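Local coordinates for 3-chlorocatechol 1,2-dioxygenase (Rhodococcus opacus, PDB 2BOY), which probably uses ferric iron to insert oxygen into 3-chlorocatechol and related catechols, opening the ring between its two hydroxylated carbons, at residues 72-77 with 221-226; 127-132 with 160-165; 166-171 with 185-190. All blocks are in the same frame, centred on the assembly; numbering follows the deposited sequence. Where two conformers were deposited one is given.

Contact 1 (72-77 with 221-226). With BHO (benzhydroxamic acid), chain J.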
ATOM      1  N   SER A  72     -10.669  18.141  17.379  1.00 16.99           N
ATOM      2  CA  SER A  72      -9.952  16.864  17.524  1.00 18.24           C
ATOM      3  C   SER A  72      -8.843  16.829  16.489  1.00 17.30           C
ATOM      4  O   SER A  72      -8.840  17.660  15.581  1.00 17.00           O
ATOM      5  CB  SER A  72     -10.903  15.686  17.251  1.00 16.33           C
ATOM      6  OG  SER A  72     -11.556  15.917  16.015  1.00 17.94           O
ATOM      7  N   SER A  73      -7.950  15.829  16.585  1.00 18.10           N
ATOM      8  CA  SER A  73      -6.932  15.634  15.548  1.00 18.32           C
ATOM      9  C   SER A  73      -6.483  14.183  15.444  1.00 18.01           C
ATOM     10  O   SER A  73      -6.976  13.327  16.198  1.00 18.02           O
ATOM     11  CB  SER A  73      -5.736  16.563  15.759  1.00 20.22           C
ATOM     12  OG  SER A  73      -4.935  16.565  14.570  1.00 26.23           O
ATOM     13  N   ILE A  74      -5.561  13.885  14.522  1.00 16.88           N
ATOM     14  CA  ILE A  74      -5.090  12.500  14.389  1.00 16.30           C
ATOM     15  C   ILE A  74      -4.417  12.045  15.666  1.00 17.60           C
ATOM     16  O   ILE A  74      -3.870  12.864  16.419  1.00 17.60           O
ATOM     17  CB  ILE A  74      -4.150  12.279  13.180  1.00 16.43           C
ATOM     18  CG1 ILE A  74      -2.801  13.012  13.392  1.00 17.17           C
ATOM     19  CG2 ILE A  74      -4.808  12.754  11.836  1.00 15.23           C
ATOM     20  CD1 ILE A  74      -1.769  12.677  12.313  1.00 20.64           C
ATOM     21  N   GLN A  75      -4.421  10.737  15.898  1.00 16.66           N
ATOM     22  CA  GLN A  75      -3.626  10.173  16.989  1.00 18.26           C
ATOM     23  C   GLN A  75      -2.134  10.049  16.593  1.00 18.32           C
ATOM     24  O   GLN A  75      -1.232  10.244  17.420  1.00 18.46           O
ATOM     25  CB  GLN A  75      -4.142   8.769  17.325  1.00 18.62           C
ATOM     26  CG  GLN A  75      -3.414   8.161  18.547  1.00 16.40           C
ATOM     27  CD  GLN A  75      -3.975   6.847  18.989  1.00 21.55           C
ATOM     28  OE1 GLN A  75      -3.240   5.847  19.061  1.00 24.38           O
ATOM     29  NE2 GLN A  75      -5.269   6.810  19.269  1.00 19.56           N
ATOM     30  N   GLY A  76      -1.884   9.661  15.346  1.00 18.45           N
ATOM     31  CA  GLY A  76      -0.527   9.306  14.925  1.00 18.38           C
ATOM     32  C   GLY A  76      -0.121   7.939  15.505  1.00 18.71           C
ATOM     33  O   GLY A  76      -0.902   7.277  16.232  1.00 21.12           O
ATOM     34  N   PRO A  77       1.079   7.474  15.173  1.00 18.96           N
ATOM     35  CA  PRO A  77       1.483   6.091  15.471  1.00 18.65           C
ATOM     36  C   PRO A  77       2.320   5.894  16.723  1.00 18.98           C
ATOM     37  O   PRO A  77       2.769   4.754  16.964  1.00 18.71           O
ATOM     38  CB  PRO A  77       2.345   5.726  14.229  1.00 19.05           C
ATOM     39  CG  PRO A  77       3.081   7.016  13.966  1.00 19.60           C
ATOM     40  CD  PRO A  77       2.056   8.153  14.285  1.00 18.37           C
ATOM     41  N   ALA A 221       1.986  15.704   7.847  1.00 16.30           N
ATOM     42  CA  ALA A 221       0.801  14.879   8.125  1.00 16.06           C
ATOM     43  C   ALA A 221      -0.547  15.591   7.899  1.00 17.17           C
ATOM     44  O   ALA A 221      -1.597  14.973   8.057  1.00 16.26           O
ATOM     45  CB  ALA A 221       0.880  14.347   9.580  1.00 16.69           C
ATOM     46  N   ASN A 222      -0.519  16.882   7.574  1.00 18.55           N
ATOM     47  CA  ASN A 222      -1.771  17.638   7.295  1.00 20.45           C
ATOM     48  C   ASN A 222      -2.782  17.603   8.432  1.00 20.14           C
ATOM     49  O   ASN A 222      -4.008  17.559   8.199  1.00 19.88           O
ATOM     50  CB  ASN A 222      -2.435  17.149   6.003  1.00 20.08           C
ATOM     51  CG  ASN A 222      -1.726  17.637   4.788  1.00 25.45           C
ATOM     52  OD1 ASN A 222      -1.172  16.844   4.006  1.00 29.36           O
ATOM     53  ND2 ASN A 222      -1.711  18.955   4.606  1.00 24.32           N
ATOM     54  N   ALA A 223      -2.270  17.639   9.661  1.00 19.00           N
ATOM     55  CA  ALA A 223      -3.130  17.464  10.825  1.00 19.06           C
ATOM     56  C   ALA A 223      -3.289  18.739  11.668  1.00 18.80           C
ATOM     57  O   ALA A 223      -3.840  18.678  12.783  1.00 18.02           O
ATOM     58  CB  ALA A 223      -2.579  16.308  11.715  1.00 19.35           C
ATOM     59  N   VAL A 224      -2.817  19.892  11.160  1.00 17.41           N
ATOM     60  CA  VAL A 224      -2.970  21.120  11.920  1.00 17.88           C
ATOM     61  C   VAL A 224      -4.381  21.667  11.644  1.00 18.96           C
ATOM     62  O   VAL A 224      -4.849  21.668  10.509  1.00 18.27           O
ATOM     63  CB  VAL A 224      -1.913  22.185  11.589  1.00 18.57           C
ATOM     64  CG1 VAL A 224      -2.224  23.568  12.233  1.00 19.23           C
ATOM     65  CG2 VAL A 224      -0.509  21.707  11.998  1.00 18.88           C
ATOM     66  N   LYS A 225      -5.047  22.090  12.710  1.00 18.57           N
ATOM     67  CA  LYS A 225      -6.317  22.832  12.586  1.00 19.13           C
ATOM     68  C   LYS A 225      -6.201  24.128  13.411  1.00 18.30           C
ATOM     69  O   LYS A 225      -5.467  24.197  14.422  1.00 18.04           O
ATOM     70  CB  LYS A 225      -7.522  21.956  13.027  1.00 19.23           C
ATOM     71  CG  LYS A 225      -7.606  20.576  12.321  1.00 18.91           C
ATOM     72  CD  LYS A 225      -8.801  19.800  12.851  1.00 19.86           C
ATOM     73  CE  LYS A 225      -8.906  18.336  12.348  1.00 18.46           C
ATOM     74  NZ  LYS A 225     -10.079  17.694  13.045  1.00 16.88           N
ATOM     75  N   PRO A 226      -6.877  25.185  12.953  1.00 18.63           N
ATOM     76  CA  PRO A 226      -6.675  26.502  13.535  1.00 18.16           C
ATOM     77  C   PRO A 226      -7.102  26.562  14.993  1.00 17.61           C
ATOM     78  O   PRO A 226      -6.544  27.380  15.702  1.00 18.81           O
ATOM     79  CB  PRO A 226      -7.537  27.433  12.664  1.00 18.34           C
ATOM     80  CG  PRO A 226      -8.535  26.544  11.948  1.00 19.28           C
ATOM     81  CD  PRO A 226      -7.876  25.173  11.850  1.00 19.32           C
TER
HETATM   82  C1  BHO J1256       2.891  11.659  14.045  1.00 27.06           C
HETATM   83  C2  BHO J1256       1.756  11.665  13.100  1.00 23.55           C
HETATM   84  C3  BHO J1256       1.921  11.056  11.854  1.00 24.45           C
HETATM   85  C4  BHO J1256       3.160  10.479  11.531  1.00 23.54           C
HETATM   86  C5  BHO J1256       4.217  10.490  12.424  1.00 27.64           C
HETATM   87  C6  BHO J1256       4.099  11.088  13.679  1.00 29.03           C
HETATM   88  C   BHO J1256       2.709  12.310  15.380  1.00 29.90           C
HETATM   89  O1  BHO J1256       1.919  13.195  15.439  1.00 37.08           O
HETATM   90  N   BHO J1256       3.375  12.031  16.482  1.00 32.14           N
HETATM   91  O2  BHO J1256       3.557  10.884  16.922  1.00 37.54           O
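Ser-73 and Ala-223 mark the closest backbone approach, their CA atoms 6.3 Å apart, where two loops without regular strand structure run past each other in almost exactly opposite directions. Two hydrogen bonds join the loops. The OG of Ser-73, placed opposite its own backbone N (chi1 -166°), donates to Ala-223 O over 3.0 Å, arriving in the carbonyl plane on a lone pair. Lys-225, fully stretched beyond CG, brings its NZ 2.8 Å from Ser-72 O and meets that carbonyl from well above its plane. The same ammonium forms a salt bridge with Glu-60 and a hydrogen bond with Gln-71, while Ser-72 OG turns to Glu-60 and Asn-67, so this end is tied to helix 56-64.

Next along the chain the contact becomes apolar. Ile-74 lays its longer branch alongside the two alanines: Ile-74 CG1 lies 3.7 Å from Ala-223 CB, and its CD1 is 4.2 Å from Ala-221 CB. Beyond them, Ile-74 CD1 touches the ligand ring, 3.8 Å from BHO C2. Gly-76 leaves no side chain to collide with the ring, and Pro-77 sets its CD 3.6 Å from BHO C1. The contact thus forms one wall of the benzhydroxamic acid pocket beside the ferric iron, probably where the catechol binds, as in other intradiol dioxygenases.

Contact 2 (127-132 with 160-165)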
ATOM      1  N   ALA A 127       7.233  14.711  22.038  1.00 16.85           N
ATOM      2  CA  ALA A 127       8.645  14.515  21.775  1.00 17.86           C
ATOM      3  C   ALA A 127       9.465  15.393  22.703  1.00 18.27           C
ATOM      4  O   ALA A 127       8.959  16.343  23.282  1.00 17.95           O
ATOM      5  CB  ALA A 127       8.947  14.871  20.313  1.00 17.39           C
ATOM      6  N   ASP A 128      10.764  15.084  22.819  1.00 18.52           N
ATOM      7  CA  ASP A 128      11.633  15.891  23.641  1.00 19.88           C
ATOM      8  C   ASP A 128      12.160  17.076  22.827  1.00 20.35           C
ATOM      9  O   ASP A 128      11.727  17.308  21.694  1.00 19.89           O
ATOM     10  CB  ASP A 128      12.783  15.022  24.247  1.00 19.66           C
ATOM     11  CG  ASP A 128      13.836  14.617  23.217  1.00 21.75           C
ATOM     12  OD1 ASP A 128      13.754  14.967  22.014  1.00 23.20           O
ATOM     13  OD2 ASP A 128      14.796  13.899  23.539  1.00 23.62           O
ATOM     14  N   ALA A 129      13.084  17.852  23.421  1.00 21.20           N
ATOM     15  CA  ALA A 129      13.603  19.046  22.759  1.00 21.57           C
ATOM     16  C   ALA A 129      14.481  18.733  21.540  1.00 21.52           C
ATOM     17  O   ALA A 129      14.824  19.655  20.771  1.00 22.05           O
ATOM     18  CB  ALA A 129      14.393  19.980  23.787  1.00 21.79           C
ATOM     19  N   ALA A 130      14.843  17.473  21.355  1.00 20.71           N
ATOM     20  CA  ALA A 130      15.496  17.049  20.120  1.00 22.22           C
ATOM     21  C   ALA A 130      14.533  16.415  19.102  1.00 22.46           C
ATOM     22  O   ALA A 130      14.962  15.908  18.070  1.00 22.48           O
ATOM     23  CB  ALA A 130      16.747  16.123  20.404  1.00 23.84           C
ATOM     24  N   GLY A 131      13.214  16.440  19.381  1.00 21.76           N
ATOM     25  CA  GLY A 131      12.278  15.770  18.472  1.00 21.93           C
ATOM     26  C   GLY A 131      12.185  14.239  18.569  1.00 22.57           C
ATOM     27  O   GLY A 131      11.721  13.587  17.623  1.00 22.82           O
ATOM     28  N   GLU A 132      12.574  13.658  19.698  1.00 20.89           N
ATOM     29  CA  GLU A 132      12.538  12.198  19.846  1.00 20.95           C
ATOM     30  C   GLU A 132      11.448  11.775  20.829  1.00 19.95           C
ATOM     31  O   GLU A 132      11.249  12.424  21.846  1.00 19.38           O
ATOM     32  CB  GLU A 132      13.864  11.672  20.415  1.00 20.38           C
ATOM     33  CG  GLU A 132      15.119  11.984  19.561  1.00 23.98           C
ATOM     34  CD  GLU A 132      15.062  11.286  18.210  1.00 31.22           C
ATOM     35  OE1 GLU A 132      14.799  10.071  18.180  1.00 29.40           O
ATOM     36  OE2 GLU A 132      15.267  11.950  17.166  1.00 34.77           O
ATOM     37  N   ARG A 160       3.672  20.936  34.119  1.00 19.34           N
ATOM     38  CA  ARG A 160       4.994  21.418  33.741  1.00 20.34           C
ATOM     39  C   ARG A 160       5.693  20.455  32.766  1.00 20.64           C
ATOM     40  O   ARG A 160       5.789  19.248  33.002  1.00 21.14           O
ATOM     41  CB  ARG A 160       5.882  21.626  34.975  1.00 20.84           C
ATOM     42  CG  ARG A 160       7.308  22.019  34.638  1.00 24.83           C
ATOM     43  CD  ARG A 160       8.179  22.441  35.839  1.00 33.66           C
ATOM     44  NE  ARG A 160       9.523  21.848  35.718  1.00 41.76           N
ATOM     45  CZ  ARG A 160      10.088  21.048  36.638  1.00 47.08           C
ATOM     46  NH1 ARG A 160       9.448  20.766  37.769  1.00 49.46           N
ATOM     47  NH2 ARG A 160      11.306  20.534  36.441  1.00 47.07           N
ATOM     48  N   THR A 161       6.211  21.005  31.685  1.00 19.18           N
ATOM     49  CA  THR A 161       6.934  20.204  30.736  1.00 19.53           C
ATOM     50  C   THR A 161       7.960  21.098  30.048  1.00 20.52           C
ATOM     51  O   THR A 161       8.363  22.128  30.614  1.00 20.33           O
ATOM     52  CB  THR A 161       5.925  19.496  29.798  1.00 18.77           C
ATOM     53  OG1 THR A 161       6.615  18.648  28.917  1.00 18.30           O
ATOM     54  CG2 THR A 161       5.134  20.485  28.910  1.00 18.10           C
ATOM     55  N   ILE A 162       8.439  20.668  28.893  1.00 21.39           N
ATOM     56  CA  ILE A 162       9.367  21.439  28.090  1.00 23.62           C
ATOM     57  C   ILE A 162       8.704  21.601  26.732  1.00 22.69           C
ATOM     58  O   ILE A 162       7.869  20.776  26.379  1.00 23.40           O
ATOM     59  CB  ILE A 162      10.734  20.685  28.089  1.00 23.54           C
ATOM     60  CG1 ILE A 162      11.586  21.253  29.242  1.00 27.07           C
ATOM     61  CG2 ILE A 162      11.457  20.773  26.769  1.00 27.23           C
ATOM     62  CD1 ILE A 162      12.563  20.251  29.850  1.00 34.64           C
ATOM     63  N   VAL A 163       8.977  22.692  26.019  1.00 21.79           N
ATOM     64  CA  VAL A 163       8.443  22.858  24.652  1.00 21.19           C
ATOM     65  C   VAL A 163       9.043  21.803  23.738  1.00 21.14           C
ATOM     66  O   VAL A 163      10.275  21.745  23.602  1.00 20.29           O
ATOM     67  CB  VAL A 163       8.694  24.290  24.092  1.00 21.03           C
ATOM     68  CG1 VAL A 163       8.058  24.455  22.719  1.00 21.26           C
ATOM     69  CG2 VAL A 163       8.129  25.344  25.052  1.00 22.22           C
ATOM     70  N   PRO A 164       8.204  20.949  23.104  1.00 19.74           N
ATOM     71  CA  PRO A 164       8.739  19.920  22.217  1.00 19.49           C
ATOM     72  C   PRO A 164       9.320  20.582  20.970  1.00 19.57           C
ATOM     73  O   PRO A 164       8.859  21.647  20.577  1.00 19.04           O
ATOM     74  CB  PRO A 164       7.486  19.066  21.818  1.00 19.98           C
ATOM     75  CG  PRO A 164       6.306  20.060  21.937  1.00 19.24           C
ATOM     76  CD  PRO A 164       6.719  20.985  23.118  1.00 20.09           C
ATOM     77  N   ALA A 165      10.325  19.955  20.376  1.00 19.88           N
ATOM     78  CA  ALA A 165      10.804  20.335  19.050  1.00 20.88           C
ATOM     79  C   ALA A 165       9.889  19.771  17.965  1.00 21.20           C
ATOM     80  O   ALA A 165       9.272  18.737  18.161  1.00 19.38           O
ATOM     81  CB  ALA A 165      12.233  19.789  18.827  1.00 21.78           C
TER
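Asp-128 meets Ala-165 through its backbone carbonyl, while its side-chain torsions fold the carboxylate back over its own loop: CG sits between the backbone N and the carbonyl carbon (chi1 73°), and chi2 of 0° brings OD1 round to two N-H groups. Ala-130 N donates to Asp-128 OD1 over 2.8 Å, which makes an Asx turn. From the opposite face of the carboxylate, Glu-132 N reaches Asp-128 OD1 at 2.9 Å. Residues Asp-128 to Gly-131 form a type I turn, and Gly-131 has a positive phi, where any side chain would collide with the carbonyl O before it.

With the turn fixed this way, Asp-128 O has two donors on opposite faces of its plane. Gly-131 N closes the turn at 2.9 Å from Asp-128 O. Ala-165 N crosses from the other segment to Asp-128 O at 3.3 Å, a long but nearly straight bond (N-H...O 173°). Around this single hydrogen bond the packing is by small groups. The methyl of Ala-165 packs against the peptide groups of the turn, its CB 3.2 Å from Ala-129 O and 3.5 Å from Gly-131 N. Pro-164 presses CB against Ala-127 O at 3.4 Å. Farther back, Ala-129 CB and Ile-162 CG2 make a looser apolar contact at 4.3 Å.

The turn belongs to the loop that follows strand 121-125, and Gln-126 reinforces the join by bonding to Thr-161 OG1 and Ile-162 O. The turn's partner segment is the end of strand 156-162, which pairs with strand 102-110; just past that end, Pro-164 rests on Ala-190 and Leu-192 of strand 187-197, close to the iron ligand His-191.

Contact 3 (166-171 with 185-190). With BHO (benzhydroxamic acid), chain J.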
ATOM      1  N   PRO A 166       9.870  20.414  16.804  1.00 21.55           N
ATOM      2  CA  PRO A 166       9.336  19.780  15.603  1.00 22.65           C
ATOM      3  C   PRO A 166      10.106  18.492  15.313  1.00 24.27           C
ATOM      4  O   PRO A 166      11.237  18.339  15.757  1.00 25.19           O
ATOM      5  CB  PRO A 166       9.647  20.785  14.490  1.00 23.07           C
ATOM      6  CG  PRO A 166       9.924  22.075  15.147  1.00 21.96           C
ATOM      7  CD  PRO A 166      10.358  21.790  16.556  1.00 21.77           C
ATOM      8  N   TYR A 167       9.454  17.599  14.553  0.50 23.83           N
ATOM      9  CA  TYR A 167       9.820  16.191  14.304  0.50 24.75           C
ATOM     10  C   TYR A 167      10.009  16.019  12.772  0.50 24.55           C
ATOM     11  O   TYR A 167       9.151  16.501  12.031  0.50 23.88           O
ATOM     12  CB  TYR A 167       8.624  15.303  14.787  0.50 24.14           C
ATOM     13  CG  TYR A 167       8.800  13.792  14.613  0.50 24.08           C
ATOM     14  CD1 TYR A 167       8.175  13.090  13.564  0.50 23.38           C
ATOM     15  CD2 TYR A 167       9.575  13.062  15.510  0.50 23.04           C
ATOM     16  CE1 TYR A 167       8.364  11.695  13.406  0.50 21.30           C
ATOM     17  CE2 TYR A 167       9.754  11.681  15.366  0.50 23.19           C
ATOM     18  CZ  TYR A 167       9.166  11.011  14.306  0.50 22.27           C
ATOM     19  OH  TYR A 167       9.371   9.647  14.179  0.50 22.43           O
ATOM     20  N   GLU A 168      11.099  15.369  12.297  1.00 24.77           N
ATOM     21  CA  GLU A 168      11.146  14.865  10.940  1.00 24.96           C
ATOM     22  C   GLU A 168      10.817  13.362  10.933  1.00 25.39           C
ATOM     23  O   GLU A 168      11.345  12.599  11.741  1.00 25.78           O
ATOM     24  CB  GLU A 168      12.560  15.087  10.352  1.00 26.32           C
ATOM     25  CG  GLU A 168      12.608  16.063   9.190  1.00 27.49           C
ATOM     26  CD  GLU A 168      13.926  16.053   8.426  1.00 32.14           C
ATOM     27  OE1 GLU A 168      14.982  16.254   9.067  1.00 28.83           O
ATOM     28  OE2 GLU A 168      13.888  15.869   7.179  1.00 33.17           O
ATOM     29  N   ILE A 169       9.944  12.925  10.031  1.00 24.78           N
ATOM     30  CA  ILE A 169       9.827  11.490   9.747  1.00 25.98           C
ATOM     31  C   ILE A 169      11.225  11.007   9.302  1.00 26.31           C
ATOM     32  O   ILE A 169      11.784  11.571   8.379  1.00 26.36           O
ATOM     33  CB  ILE A 169       8.786  11.246   8.608  1.00 24.90           C
ATOM     34  CG1 ILE A 169       7.439  11.943   8.906  1.00 24.37           C
ATOM     35  CG2 ILE A 169       8.616   9.726   8.295  1.00 24.50           C
ATOM     36  CD1 ILE A 169       6.897  11.762  10.316  1.00 23.88           C
ATOM     37  N   PRO A 170      11.789   9.970   9.929  1.00 27.24           N
ATOM     38  CA  PRO A 170      13.206   9.595   9.663  1.00 28.05           C
ATOM     39  C   PRO A 170      13.467   9.090   8.253  1.00 28.22           C
ATOM     40  O   PRO A 170      12.713   8.232   7.784  1.00 27.03           O
ATOM     41  CB  PRO A 170      13.484   8.508  10.714  1.00 27.79           C
ATOM     42  CG  PRO A 170      12.384   8.755  11.728  1.00 29.72           C
ATOM     43  CD  PRO A 170      11.162   9.086  10.922  1.00 26.90           C
ATOM     44  N   LYS A 171      14.466   9.624   7.549  1.00 28.66           N
ATOM     45  CA  LYS A 171      14.757   9.156   6.166  1.00 31.71           C
ATOM     46  C   LYS A 171      15.234   7.710   6.133  1.00 32.29           C
ATOM     47  O   LYS A 171      15.160   7.052   5.083  1.00 33.87           O
ATOM     48  CB  LYS A 171      15.787  10.052   5.420  1.00 32.95           C
ATOM     49  CG  LYS A 171      15.790   9.838   3.883  1.00 35.46           C
ATOM     50  CD  LYS A 171      17.153  10.023   3.239  1.00 40.12           C
ATOM     51  CE  LYS A 171      17.279   9.181   1.958  1.00 42.22           C
ATOM     52  NZ  LYS A 171      17.805   9.943   0.780  1.00 44.28           N
ATOM     53  N   HIS A 185       8.967  18.017   2.167  1.00 18.24           N
ATOM     54  CA  HIS A 185       9.439  18.165   3.533  1.00 18.52           C
ATOM     55  C   HIS A 185       8.848  17.062   4.397  1.00 19.59           C
ATOM     56  O   HIS A 185       7.671  16.690   4.215  1.00 18.03           O
ATOM     57  CB  HIS A 185       8.949  19.502   4.086  1.00 19.59           C
ATOM     58  CG  HIS A 185       9.674  20.678   3.516  1.00 20.62           C
ATOM     59  ND1 HIS A 185       9.030  21.716   2.860  1.00 25.96           N
ATOM     60  CD2 HIS A 185      10.993  20.980   3.513  1.00 18.67           C
ATOM     61  CE1 HIS A 185       9.936  22.622   2.505  1.00 23.14           C
ATOM     62  NE2 HIS A 185      11.129  22.189   2.876  1.00 25.63           N
ATOM     63  N   ALA A 186       9.661  16.558   5.329  1.00 18.22           N
ATOM     64  CA  ALA A 186       9.237  15.472   6.193  1.00 18.39           C
ATOM     65  C   ALA A 186       8.879  15.933   7.605  1.00 17.97           C
ATOM     66  O   ALA A 186       8.912  15.129   8.529  1.00 18.90           O
ATOM     67  CB  ALA A 186      10.354  14.429   6.245  1.00 18.71           C
ATOM     68  N   TRP A 187       8.545  17.214   7.789  1.00 17.10           N
ATOM     69  CA  TRP A 187       8.430  17.783   9.146  1.00 18.26           C
ATOM     70  C   TRP A 187       6.992  17.878   9.643  1.00 17.11           C
ATOM     71  O   TRP A 187       6.119  18.297   8.899  1.00 17.59           O
ATOM     72  CB  TRP A 187       8.944  19.212   9.157  1.00 19.58           C
ATOM     73  CG  TRP A 187      10.427  19.286   9.003  1.00 22.47           C
ATOM     74  CD1 TRP A 187      11.149  19.419   7.818  1.00 27.09           C
ATOM     75  CD2 TRP A 187      11.387  19.220  10.054  1.00 27.29           C
ATOM     76  NE1 TRP A 187      12.498  19.465   8.095  1.00 25.48           N
ATOM     77  CE2 TRP A 187      12.679  19.349   9.456  1.00 29.52           C
ATOM     78  CE3 TRP A 187      11.301  19.073  11.456  1.00 25.76           C
ATOM     79  CZ2 TRP A 187      13.855  19.317  10.213  1.00 31.07           C
ATOM     80  CZ3 TRP A 187      12.471  19.062  12.203  1.00 31.48           C
ATOM     81  CH2 TRP A 187      13.733  19.168  11.578  1.00 32.31           C
ATOM     82  N   ARG A 188       6.810  17.571  10.923  1.00 17.63           N
ATOM     83  CA  ARG A 188       5.628  17.996  11.687  1.00 17.81           C
ATOM     84  C   ARG A 188       6.039  19.205  12.571  1.00 17.25           C
ATOM     85  O   ARG A 188       7.119  19.179  13.177  1.00 16.38           O
ATOM     86  CB  ARG A 188       5.187  16.858  12.625  1.00 16.05           C
ATOM     87  CG  ARG A 188       4.827  15.559  11.903  1.00 17.97           C
ATOM     88  CD  ARG A 188       3.581  14.874  12.521  1.00 18.16           C
ATOM     89  NE  ARG A 188       2.474  15.827  12.456  1.00 20.50           N
ATOM     90  CZ  ARG A 188       1.589  16.053  13.416  1.00 19.16           C
ATOM     91  NH1 ARG A 188       1.645  15.380  14.570  1.00 18.24           N
ATOM     92  NH2 ARG A 188       0.686  17.006  13.219  1.00 16.23           N
ATOM     93  N   PRO A 189       5.160  20.200  12.712  1.00 16.69           N
ATOM     94  CA  PRO A 189       5.413  21.308  13.647  1.00 16.54           C
ATOM     95  C   PRO A 189       5.359  20.718  15.061  1.00 17.75           C
ATOM     96  O   PRO A 189       4.820  19.594  15.226  1.00 18.10           O
ATOM     97  CB  PRO A 189       4.232  22.251  13.419  1.00 17.04           C
ATOM     98  CG  PRO A 189       3.112  21.328  13.014  1.00 16.54           C
ATOM     99  CD  PRO A 189       3.815  20.298  12.083  1.00 16.88           C
ATOM    100  N   ALA A 190       5.900  21.427  16.049  1.00 17.79           N
ATOM    101  CA  ALA A 190       5.937  20.935  17.454  1.00 16.65           C
ATOM    102  C   ALA A 190       4.542  20.785  17.990  1.00 17.75           C
ATOM    103  O   ALA A 190       3.718  21.619  17.683  1.00 18.13           O
ATOM    104  CB  ALA A 190       6.699  21.936  18.315  1.00 17.82           C
TER
HETATM  105  C1  BHO J1256       2.891  11.659  14.045  1.00 27.06           C
HETATM  106  C2  BHO J1256       1.756  11.665  13.100  1.00 23.55           C
HETATM  107  C3  BHO J1256       1.921  11.056  11.854  1.00 24.45           C
HETATM  108  C4  BHO J1256       3.160  10.479  11.531  1.00 23.54           C
HETATM  109  C5  BHO J1256       4.217  10.490  12.424  1.00 27.64           C
HETATM  110  C6  BHO J1256       4.099  11.088  13.679  1.00 29.03           C
HETATM  111  C   BHO J1256       2.709  12.310  15.380  1.00 29.90           C
HETATM  112  O1  BHO J1256       1.919  13.195  15.439  1.00 37.08           O
HETATM  113  N   BHO J1256       3.375  12.031  16.482  1.00 32.14           N
HETATM  114  O2  BHO J1256       3.557  10.884  16.922  1.00 37.54           O
HETATM  115  O   HOH W   1      12.482  16.835   5.059  1.00 18.98           O
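Tyr-167 and Arg-188 form the hydrogen-bonded pair of a very short antiparallel beta ladder, in which strand 167-168 joins the start of strand 187-197. Tyr-167 N gives to Arg-188 O at 3.1 Å, and Arg-188 N returns to Tyr-167 O at 2.8 Å. One step on, Glu-168 and Trp-187 are the non-hydrogen-bonded pair, and beyond them Ile-169 N extends the ladder to Ala-186 O over 2.9 Å.

The two faces differ sharply. On one, the indole of Trp-187, with CG opposite the carbonyl carbon (chi1 -71°), lies beneath the extended glutamate. Glu-168 CG makes a CH-pi contact, 3.4 Å from the centroid of the five-membered ring of Trp-187, and the carboxylate continues over the indole with its plane only 14° from parallel. A water holds that carboxylate too, 2.7 Å from Glu-168 OE2 and bound in turn by Ala-186 N. Pro-166 CB packs against Trp-187 CE3 at 3.9 Å, and Trp-215 stacks on the indole. With an alanine in place of Trp-187, Glu-168 CG would probably lose the ring face it lies on and Trp-215 the indole stacked on it, giving the carboxylate more freedom to turn.

On the other face are Tyr-167, whose OH in the conformer given bonds to Tyr-78 OH, and Arg-188, bent at its second and third torsions to reach the ligand. Arg-188 NH1 comes to 2.4 Å from BHO O1, a spacing too short to trust in detail. Ile-169 CD1 touches the ligand ring. Arg-188 NH2 makes a salt bridge to Asp-219 and a hydrogen bond to Tyr-209, and NH1 bonds to Gln-207; together they probably balance the buried charge and fix the rotation of the guanidinium edge that faces BHO.

How the contacts relate
From the N terminus, segment 72-77 waits longest for its partner: contact 1 closes only at 221-226, tying the loop after helix 56-64 to the loop between strands 204-210 and 229-236. Contacts 2 and 3 both nest within it, in series. Contact 2 closes a loop holding strand 146-150 and ties the loop after strand 121-125 to the end of strand 156-162; contact 3 begins at the next residue, spans helix 174-181 and ties strand 167-168 to strand 187-197. Nearest atoms of contacts 1 and 2 are about 11 Å apart, and contact 3 bridges them: Arg-188 packs on Ala-221 and Ala-223, while Ala-190 meets Pro-164 and Ala-165. Contacts 1 and 3 also share the ligand.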